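Local atomic coordinates of 4-amino-4-deoxy-L-arabinose transferase or related glycosyltransferases of PMT family (Cupriavidus metallidurans, PDB entry 5EZM), a protein that probably transfers 4-amino-4-deoxy-L-arabinose from a polyprenyl-phosphate carrier onto lipid A in the bacterial cell membrane. Residues 406-411 and 457-462; 467-472 and 560-565. All coordinates share one frame; numbering follows the deposited sequence.

Contact 1: 406-411 and 457-462. With MPG ([(Z)-octadec-9-enyl] (2R)-2,3-bis(oxidanyl)propanoate), chain N; MPG ([(Z)-octadec-9-enyl] (2R)-2,3-bis(oxidanyl)propanoate), chain X.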
ATOM      1  N   TYR A 406       7.238  22.280  -0.909  1.00 70.12           N
ATOM      2  CA  TYR A 406       8.379  21.448  -1.264  1.00 68.67           C
ATOM      3  C   TYR A 406       9.672  21.972  -0.653  1.00 69.07           C
ATOM      4  O   TYR A 406      10.571  21.180  -0.344  1.00 67.64           O
ATOM      5  CB  TYR A 406       8.489  21.341  -2.784  1.00 67.43           C
ATOM      6  CG  TYR A 406       7.368  20.526  -3.385  1.00 64.29           C
ATOM      7  CD1 TYR A 406       7.452  19.144  -3.461  1.00 63.90           C
ATOM      8  CD2 TYR A 406       6.214  21.137  -3.856  1.00 63.62           C
ATOM      9  CE1 TYR A 406       6.426  18.393  -4.000  1.00 64.06           C
ATOM     10  CE2 TYR A 406       5.181  20.395  -4.399  1.00 62.43           C
ATOM     11  CZ  TYR A 406       5.294  19.024  -4.468  1.00 63.68           C
ATOM     12  OH  TYR A 406       4.271  18.278  -5.007  1.00 64.98           O
ATOM     13  N   ARG A 407       9.782  23.289  -0.461  1.00 71.83           N
ATOM     14  CA  ARG A 407      10.902  23.820   0.307  1.00 75.08           C
ATOM     15  C   ARG A 407      10.885  23.274   1.728  1.00 71.64           C
ATOM     16  O   ARG A 407      11.935  22.937   2.285  1.00 71.71           O
ATOM     17  CB  ARG A 407      10.865  25.348   0.319  1.00 80.74           C
ATOM     18  CG  ARG A 407      11.124  25.990  -1.033  1.00 85.27           C
ATOM     19  CD  ARG A 407      11.295  27.497  -0.907  1.00 90.05           C
ATOM     20  NE  ARG A 407      12.337  27.845   0.056  1.00 93.94           N
ATOM     21  CZ  ARG A 407      13.641  27.806  -0.204  1.00 97.38           C
ATOM     22  NH1 ARG A 407      14.075  27.429  -1.400  1.00 96.87           N
ATOM     23  NH2 ARG A 407      14.514  28.140   0.736  1.00100.11           N
ATOM     24  N   ALA A 408       9.697  23.172   2.329  1.00 70.07           N
ATOM     25  CA  ALA A 408       9.583  22.548   3.642  1.00 70.16           C
ATOM     26  C   ALA A 408       9.803  21.038   3.588  1.00 72.16           C
ATOM     27  O   ALA A 408      10.173  20.442   4.604  1.00 74.85           O
ATOM     28  CB  ALA A 408       8.214  22.852   4.253  1.00 68.12           C
ATOM     29  N   TYR A 409       9.573  20.405   2.437  1.00 69.78           N
ATOM     30  CA  TYR A 409       9.862  18.980   2.323  1.00 67.76           C
ATOM     31  C   TYR A 409      11.364  18.727   2.236  1.00 69.97           C
ATOM     32  O   TYR A 409      11.855  17.709   2.745  1.00 71.01           O
ATOM     33  CB  TYR A 409       9.137  18.407   1.102  1.00 67.85           C
ATOM     34  CG  TYR A 409       9.029  16.897   1.062  1.00 69.75           C
ATOM     35  CD1 TYR A 409       9.372  16.120   2.161  1.00 71.07           C
ATOM     36  CD2 TYR A 409       8.583  16.248  -0.083  1.00 69.11           C
ATOM     37  CE1 TYR A 409       9.277  14.743   2.121  1.00 71.78           C
ATOM     38  CE2 TYR A 409       8.483  14.872  -0.132  1.00 70.18           C
ATOM     39  CZ  TYR A 409       8.830  14.123   0.974  1.00 73.22           C
ATOM     40  OH  TYR A 409       8.734  12.751   0.936  1.00 76.18           O
ATOM     41  N   ALA A 410      12.107  19.652   1.622  1.00 70.93           N
ATOM     42  CA  ALA A 410      13.535  19.439   1.400  1.00 69.75           C
ATOM     43  C   ALA A 410      14.296  19.296   2.711  1.00 69.91           C
ATOM     44  O   ALA A 410      15.178  18.438   2.832  1.00 69.99           O
ATOM     45  CB  ALA A 410      14.114  20.582   0.569  1.00 70.30           C
ATOM     46  N   VAL A 411      13.978  20.131   3.704  1.00 69.55           N
ATOM     47  CA  VAL A 411      14.661  20.014   4.988  1.00 70.15           C
ATOM     48  C   VAL A 411      14.378  18.661   5.625  1.00 69.55           C
ATOM     49  O   VAL A 411      15.260  18.073   6.264  1.00 71.73           O
ATOM     50  CB  VAL A 411      14.274  21.185   5.918  1.00 71.22           C
ATOM     51  CG1 VAL A 411      12.774  21.360   5.973  1.00 71.62           C
ATOM     52  CG2 VAL A 411      14.833  20.971   7.319  1.00 69.97           C
ATOM     53  N   HIS A 457       6.585  14.069   3.840  1.00 57.88           N
ATOM     54  CA  HIS A 457       5.617  14.248   2.766  1.00 56.89           C
ATOM     55  C   HIS A 457       4.325  14.899   3.243  1.00 56.00           C
ATOM     56  O   HIS A 457       3.540  15.359   2.409  1.00 57.93           O
ATOM     57  CB  HIS A 457       5.307  12.905   2.103  1.00 55.44           C
ATOM     58  CG  HIS A 457       4.433  13.022   0.894  1.00 56.22           C
ATOM     59  ND1 HIS A 457       3.084  12.740   0.919  1.00 56.32           N
ATOM     60  CD2 HIS A 457       4.712  13.409  -0.374  1.00 57.19           C
ATOM     61  CE1 HIS A 457       2.572  12.937  -0.282  1.00 56.19           C
ATOM     62  NE2 HIS A 457       3.537  13.347  -1.085  1.00 56.74           N
ATOM     63  N   GLU A 458       4.088  14.951   4.558  1.00 53.18           N
ATOM     64  CA  GLU A 458       2.930  15.669   5.079  1.00 53.45           C
ATOM     65  C   GLU A 458       2.926  17.130   4.639  1.00 55.10           C
ATOM     66  O   GLU A 458       1.852  17.722   4.472  1.00 52.85           O
ATOM     67  CB  GLU A 458       2.899  15.563   6.607  1.00 52.59           C
ATOM     68  CG  GLU A 458       1.997  16.555   7.316  1.00 54.32           C
ATOM     69  CD  GLU A 458       0.520  16.211   7.223  1.00 58.20           C
ATOM     70  OE1 GLU A 458       0.131  15.407   6.354  1.00 60.11           O
ATOM     71  OE2 GLU A 458      -0.260  16.749   8.032  1.00 61.38           O
ATOM     72  N   THR A 459       4.110  17.715   4.418  1.00 58.02           N
ATOM     73  CA  THR A 459       4.185  19.114   4.002  1.00 59.88           C
ATOM     74  C   THR A 459       3.395  19.362   2.723  1.00 60.51           C
ATOM     75  O   THR A 459       2.709  20.383   2.600  1.00 64.13           O
ATOM     76  CB  THR A 459       5.643  19.537   3.811  1.00 56.84           C
ATOM     77  OG1 THR A 459       6.275  18.668   2.863  1.00 58.96           O
ATOM     78  CG2 THR A 459       6.396  19.483   5.126  1.00 53.23           C
ATOM     79  N   VAL A 460       3.474  18.445   1.759  1.00 57.49           N
ATOM     80  CA  VAL A 460       2.729  18.600   0.515  1.00 62.11           C
ATOM     81  C   VAL A 460       1.422  17.815   0.515  1.00 66.45           C
ATOM     82  O   VAL A 460       0.545  18.101  -0.313  1.00 71.68           O
ATOM     83  CB  VAL A 460       3.582  18.195  -0.707  1.00 65.11           C
ATOM     84  CG1 VAL A 460       4.913  18.939  -0.705  1.00 68.72           C
ATOM     85  CG2 VAL A 460       3.805  16.695  -0.732  1.00 65.27           C
ATOM     86  N   GLY A 461       1.263  16.849   1.414  1.00 64.22           N
ATOM     87  CA  GLY A 461       0.067  16.032   1.434  1.00 62.94           C
ATOM     88  C   GLY A 461      -1.086  16.678   2.175  1.00 62.46           C
ATOM     89  O   GLY A 461      -2.248  16.516   1.786  1.00 61.66           O
ATOM     90  N   ARG A 462      -0.776  17.406   3.248  1.00 61.46           N
ATOM     91  CA  ARG A 462      -1.830  18.061   4.024  1.00 60.48           C
ATOM     92  C   ARG A 462      -2.575  19.130   3.232  1.00 63.06           C
ATOM     93  O   ARG A 462      -3.818  19.127   3.259  1.00 65.41           O
ATOM     94  CB  ARG A 462      -1.241  18.630   5.320  1.00 59.49           C
ATOM     95  CG  ARG A 462      -2.179  19.574   6.044  1.00 61.51           C
ATOM     96  CD  ARG A 462      -1.576  20.113   7.325  1.00 65.62           C
ATOM     97  NE  ARG A 462      -2.361  21.230   7.844  1.00 72.04           N
ATOM     98  CZ  ARG A 462      -2.235  21.734   9.067  1.00 77.77           C
ATOM     99  NH1 ARG A 462      -1.356  21.218   9.915  1.00 79.98           N
ATOM    100  NH2 ARG A 462      -2.994  22.750   9.443  1.00 80.92           N
TER
HETATM  101  C2  MPG N 613       4.556   9.671  -1.896  1.00 97.26           C
HETATM  102  C3  MPG N 613       5.332   9.396  -0.613  1.00 96.45           C
HETATM  103  C4  MPG N 613       6.836   9.471  -0.823  1.00 94.89           C
HETATM  104  C5  MPG N 613       7.614   8.838   0.341  1.00 93.99           C
HETATM  105  C6  MPG N 613       9.092   8.610  -0.017  1.00 93.60           C
HETATM  106  C7  MPG N 613       9.797   7.635   0.944  1.00 91.84           C
HETATM  107  C8  MPG N 613      11.174   7.185   0.397  1.00 92.03           C
HETATM  108  C1  MPG N 613       3.043   9.528  -1.703  1.00 97.52           C
HETATM  109  C2  MPG X 623       6.317  20.124   8.941  1.00 77.75           C
HETATM  110  C3  MPG X 623       5.246  19.095   8.602  1.00 78.80           C
HETATM  111  C4  MPG X 623       5.745  17.660   8.707  1.00 79.65           C
HETATM  112  C5  MPG X 623       6.797  17.465   9.812  1.00 79.31           C
HETATM  113  C6  MPG X 623       7.549  16.128   9.693  1.00 78.31           C
HETATM  114  C7  MPG X 623       8.298  15.763  10.991  1.00 77.70           C
HETATM  115  C8  MPG X 623       9.141  14.472  10.860  1.00 77.69           C
HETATM  116  C1  MPG X 623       6.017  21.489   8.319  1.00 77.90           C
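At one end of the membrane-helix bundle of this GT-C glycosyltransferase, Y406, A408 and Y409 of helix 403-430 pack against V460, T459 and H457, which follow helix 435-456. The two short segments run nearly antiparallel, their N-to-C directions 151° apart and their axes approaching to 8.5 Å. V460 points CG1 at the middle of one face of the Y406 ring, 3.6 Å from CG1 to the ring centroid and only 9° off the normal, a CH-pi contact. Y409 swings its CG anti to the backbone N (chi1 -164°), which sends the ring across to H457. There the CA of H457 lies over one face of the Y409 ring, nearer its rim, and the H457 imidazole turns an edge toward the same ring in an offset edge-to-face pair with centroids 5.9 Å apart. T459 crosses Y409 at about a right angle, its OG1 3.4 Å from Y409 CB, and its CG2 meets A408 CB. Two bound lipids lie alongside: H457 CE1 is 3.7 Å from C1 of one MPG, which lies over an imidazole face, and T459 CG2 is 3.7 Å from C3 of another. The hydrogen bonds fall just outside the segments: Y406 OH to A398 O, T459 OG1 to G456 O and weakly to F405 O, and Y409 OH to A453 O, which ties helix 403-430 to helix 435-456. Aromatic rings and methyl groups thus form a largely apolar interface, with lipid chains beside it.

Contact 2: 467-472 and 560-565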
ATOM      1  N   ALA A 467      -8.163  18.636   4.340  1.00 65.06           N
ATOM      2  CA  ALA A 467      -8.588  18.551   5.731  1.00 67.52           C
ATOM      3  C   ALA A 467      -8.579  19.909   6.423  1.00 69.66           C
ATOM      4  O   ALA A 467      -9.318  20.100   7.393  1.00 71.59           O
ATOM      5  CB  ALA A 467      -7.697  17.567   6.493  1.00 69.30           C
ATOM      6  N   ASP A 468      -7.764  20.853   5.946  1.00 70.25           N
ATOM      7  CA  ASP A 468      -7.725  22.177   6.561  1.00 73.70           C
ATOM      8  C   ASP A 468      -9.033  22.930   6.337  1.00 72.75           C
ATOM      9  O   ASP A 468      -9.582  23.529   7.269  1.00 75.87           O
ATOM     10  CB  ASP A 468      -6.540  22.979   6.017  1.00 77.27           C
ATOM     11  CG  ASP A 468      -5.204  22.506   6.571  1.00 82.42           C
ATOM     12  OD1 ASP A 468      -5.176  21.957   7.694  1.00 84.33           O
ATOM     13  OD2 ASP A 468      -4.178  22.694   5.883  1.00 84.03           O
ATOM     14  N   ILE A 469      -9.553  22.914   5.105  1.00 68.36           N
ATOM     15  CA  ILE A 469     -10.799  23.616   4.813  1.00 65.60           C
ATOM     16  C   ILE A 469     -12.028  22.783   5.145  1.00 62.53           C
ATOM     17  O   ILE A 469     -13.155  23.252   4.942  1.00 60.38           O
ATOM     18  CB  ILE A 469     -10.866  24.055   3.336  1.00 63.30           C
ATOM     19  CG1 ILE A 469     -11.197  22.866   2.435  1.00 60.45           C
ATOM     20  CG2 ILE A 469      -9.557  24.707   2.925  1.00 66.60           C
ATOM     21  CD1 ILE A 469     -11.368  23.240   0.980  1.00 60.13           C
ATOM     22  N   ALA A 470     -11.850  21.564   5.654  1.00 61.39           N
ATOM     23  CA  ALA A 470     -13.010  20.762   6.041  1.00 58.52           C
ATOM     24  C   ALA A 470     -13.809  21.394   7.179  1.00 59.50           C
ATOM     25  O   ALA A 470     -15.048  21.432   7.080  1.00 57.70           O
ATOM     26  CB  ALA A 470     -12.570  19.332   6.378  1.00 57.10           C
ATOM     27  N   PRO A 471     -13.204  21.909   8.262  1.00 64.26           N
ATOM     28  CA  PRO A 471     -14.039  22.530   9.310  1.00 70.63           C
ATOM     29  C   PRO A 471     -14.868  23.712   8.828  1.00 74.09           C
ATOM     30  O   PRO A 471     -16.023  23.852   9.247  1.00 74.37           O
ATOM     31  CB  PRO A 471     -13.012  22.950  10.371  1.00 71.18           C
ATOM     32  CG  PRO A 471     -11.888  22.013  10.190  1.00 66.82           C
ATOM     33  CD  PRO A 471     -11.802  21.789   8.706  1.00 62.92           C
ATOM     34  N   GLN A 472     -14.310  24.576   7.974  1.00 77.23           N
ATOM     35  CA  GLN A 472     -15.090  25.685   7.426  1.00 81.54           C
ATOM     36  C   GLN A 472     -16.326  25.182   6.688  1.00 77.37           C
ATOM     37  O   GLN A 472     -17.421  25.735   6.843  1.00 80.48           O
ATOM     38  CB  GLN A 472     -14.222  26.531   6.494  1.00 87.50           C
ATOM     39  CG  GLN A 472     -13.114  27.302   7.193  1.00 99.49           C
ATOM     40  CD  GLN A 472     -13.636  28.500   7.967  1.00111.73           C
ATOM     41  OE1 GLN A 472     -14.749  28.972   7.726  1.00114.91           O
ATOM     42  NE2 GLN A 472     -12.830  28.999   8.902  1.00117.28           N
ATOM     43  N   ALA A 560     -15.279  27.693   0.609  1.00 59.46           N
ATOM     44  CA  ALA A 560     -13.887  27.527   1.010  1.00 59.93           C
ATOM     45  C   ALA A 560     -13.033  27.271  -0.223  1.00 57.74           C
ATOM     46  O   ALA A 560     -13.529  26.833  -1.262  1.00 55.86           O
ATOM     47  CB  ALA A 560     -13.724  26.390   2.026  1.00 58.20           C
ATOM     48  N   ARG A 561     -11.739  27.558  -0.093  1.00 59.59           N
ATOM     49  CA  ARG A 561     -10.781  27.317  -1.162  1.00 62.25           C
ATOM     50  C   ARG A 561      -9.486  26.780  -0.577  1.00 66.35           C
ATOM     51  O   ARG A 561      -9.124  27.087   0.561  1.00 69.60           O
ATOM     52  CB  ARG A 561     -10.454  28.587  -1.962  1.00 66.51           C
ATOM     53  CG  ARG A 561     -11.648  29.402  -2.398  1.00 68.00           C
ATOM     54  CD  ARG A 561     -11.222  30.646  -3.171  1.00 71.27           C
ATOM     55  NE  ARG A 561     -10.192  31.425  -2.483  1.00 72.85           N
ATOM     56  CZ  ARG A 561     -10.439  32.333  -1.543  1.00 73.94           C
ATOM     57  NH1 ARG A 561     -11.684  32.577  -1.161  1.00 75.27           N
ATOM     58  NH2 ARG A 561      -9.439  32.995  -0.978  1.00 75.71           N
ATOM     59  N   ASP A 562      -8.798  25.967  -1.369  1.00 68.44           N
ATOM     60  CA  ASP A 562      -7.380  25.694  -1.165  1.00 71.37           C
ATOM     61  C   ASP A 562      -6.739  25.666  -2.549  1.00 73.99           C
ATOM     62  O   ASP A 562      -7.281  26.209  -3.520  1.00 76.87           O
ATOM     63  CB  ASP A 562      -7.166  24.416  -0.338  1.00 72.00           C
ATOM     64  CG  ASP A 562      -7.830  23.202  -0.947  1.00 71.96           C
ATOM     65  OD1 ASP A 562      -7.719  23.013  -2.175  1.00 73.28           O
ATOM     66  OD2 ASP A 562      -8.460  22.431  -0.192  1.00 70.55           O
ATOM     67  N   TRP A 563      -5.580  25.022  -2.666  1.00 74.37           N
ATOM     68  CA  TRP A 563      -4.852  25.061  -3.928  1.00 73.64           C
ATOM     69  C   TRP A 563      -5.431  24.129  -4.986  1.00 76.14           C
ATOM     70  O   TRP A 563      -5.141  24.309  -6.175  1.00 77.41           O
ATOM     71  CB  TRP A 563      -3.384  24.720  -3.694  1.00 69.42           C
ATOM     72  CG  TRP A 563      -2.650  25.760  -2.927  1.00 69.25           C
ATOM     73  CD1 TRP A 563      -2.124  25.637  -1.673  1.00 71.26           C
ATOM     74  CD2 TRP A 563      -2.355  27.092  -3.357  1.00 69.80           C
ATOM     75  NE1 TRP A 563      -1.513  26.811  -1.299  1.00 73.61           N
ATOM     76  CE2 TRP A 563      -1.643  27.721  -2.314  1.00 72.75           C
ATOM     77  CE3 TRP A 563      -2.618  27.814  -4.526  1.00 66.92           C
ATOM     78  CZ2 TRP A 563      -1.188  29.031  -2.408  1.00 74.87           C
ATOM     79  CZ3 TRP A 563      -2.173  29.116  -4.613  1.00 69.03           C
ATOM     80  CH2 TRP A 563      -1.469  29.714  -3.559  1.00 74.40           C
ATOM     81  N   ARG A 564      -6.241  23.147  -4.593  1.00 77.35           N
ATOM     82  CA  ARG A 564      -6.720  22.138  -5.522  1.00 79.98           C
ATOM     83  C   ARG A 564      -8.230  22.126  -5.707  1.00 77.54           C
ATOM     84  O   ARG A 564      -8.715  21.419  -6.599  1.00 79.23           O
ATOM     85  CB  ARG A 564      -6.266  20.739  -5.071  1.00 84.07           C
ATOM     86  CG  ARG A 564      -4.753  20.553  -5.050  1.00 93.28           C
ATOM     87  CD  ARG A 564      -4.358  19.119  -4.706  1.00 99.98           C
ATOM     88  NE  ARG A 564      -4.888  18.154  -5.667  1.00105.83           N
ATOM     89  CZ  ARG A 564      -5.955  17.389  -5.451  1.00107.81           C
ATOM     90  NH1 ARG A 564      -6.609  17.469  -4.301  1.00107.17           N
ATOM     91  NH2 ARG A 564      -6.369  16.542  -6.385  1.00109.35           N
ATOM     92  N   ARG A 565      -8.986  22.878  -4.911  1.00 72.24           N
ATOM     93  CA  ARG A 565     -10.435  22.775  -4.966  1.00 67.97           C
ATOM     94  C   ARG A 565     -11.072  24.093  -4.552  1.00 69.88           C
ATOM     95  O   ARG A 565     -10.531  24.840  -3.728  1.00 73.15           O
ATOM     96  CB  ARG A 565     -10.945  21.627  -4.077  1.00 64.39           C
ATOM     97  CG  ARG A 565     -10.345  21.620  -2.681  1.00 61.99           C
ATOM     98  CD  ARG A 565     -10.881  20.511  -1.782  1.00 56.36           C
ATOM     99  NE  ARG A 565     -10.382  19.181  -2.120  1.00 53.01           N
ATOM    100  CZ  ARG A 565      -9.160  18.730  -1.836  1.00 53.33           C
ATOM    101  NH1 ARG A 565      -8.273  19.506  -1.225  1.00 51.44           N
ATOM    102  NH2 ARG A 565      -8.818  17.495  -2.181  1.00 55.04           N
TER
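I469 and D562 both carry the first atom of their outgoing chains between the backbone N and the carbonyl carbon, I469 CG1 at chi1 77° and D562 CG at chi1 56°. The ethyl arm of I469 is thereby directed to the D562 carboxylate, with CD1 lying beside OD2 and the two side chains crossing at about a right angle. The same CD1 reaches the aliphatic part of R565, 3.9 Å from its CD, while I469 CB meets A560 CB at 3.9 Å and CG2 rests near the carbonyl O of R561. I469 thus carries most of the contact; Q472 adds a marginal touch on A560 CB.

D562 organises the other side. Its OD1 accepts the backbone N of R564 at 2.8 Å, forming an Asx turn, and more weakly that of R565. OD2 takes R565 NH1 in a salt bridge of 3.1 Å; OD2 lies in the guanidinium plane, whereas NH1 comes to its syn side, 30° out of the carboxylate plane. D562 N in turn bonds to R565 O. Were D562 replaced by an alanine, the backbone N of R564 would probably lose its acceptor and the R565 guanidinium one of its two carboxylate partners, the other being D490.

A560 lies next to last in strand 557-561, an outermost strand of the mixed sheet within this chain, and its backbone pairs with V567 of antiparallel strand 566-569. The end of this strand and the turn after it, with D562 and R565, lie against I469, just ahead of helix 470-474; A470 and R565 also touch helix 493-497.

Segment 467-472 of contact 2 begins five residues after segment 457-462 of contact 1 ends, and the centres of the two contacts are about 18 Å apart. A salt bridge joins these two segments, R462 NH2 to D468 OD1 at 2.9 Å. A second tie comes through the loop before helix 403-430, where I401 is touched by Y406 of contact 1 and by R564 of contact 2. The pair thus links the membrane bundle to the C-terminal sheet. Two bound lipids touch contact 1, through H457 and T459; both contacts lie away from the zinc site of E87, H268 and H270.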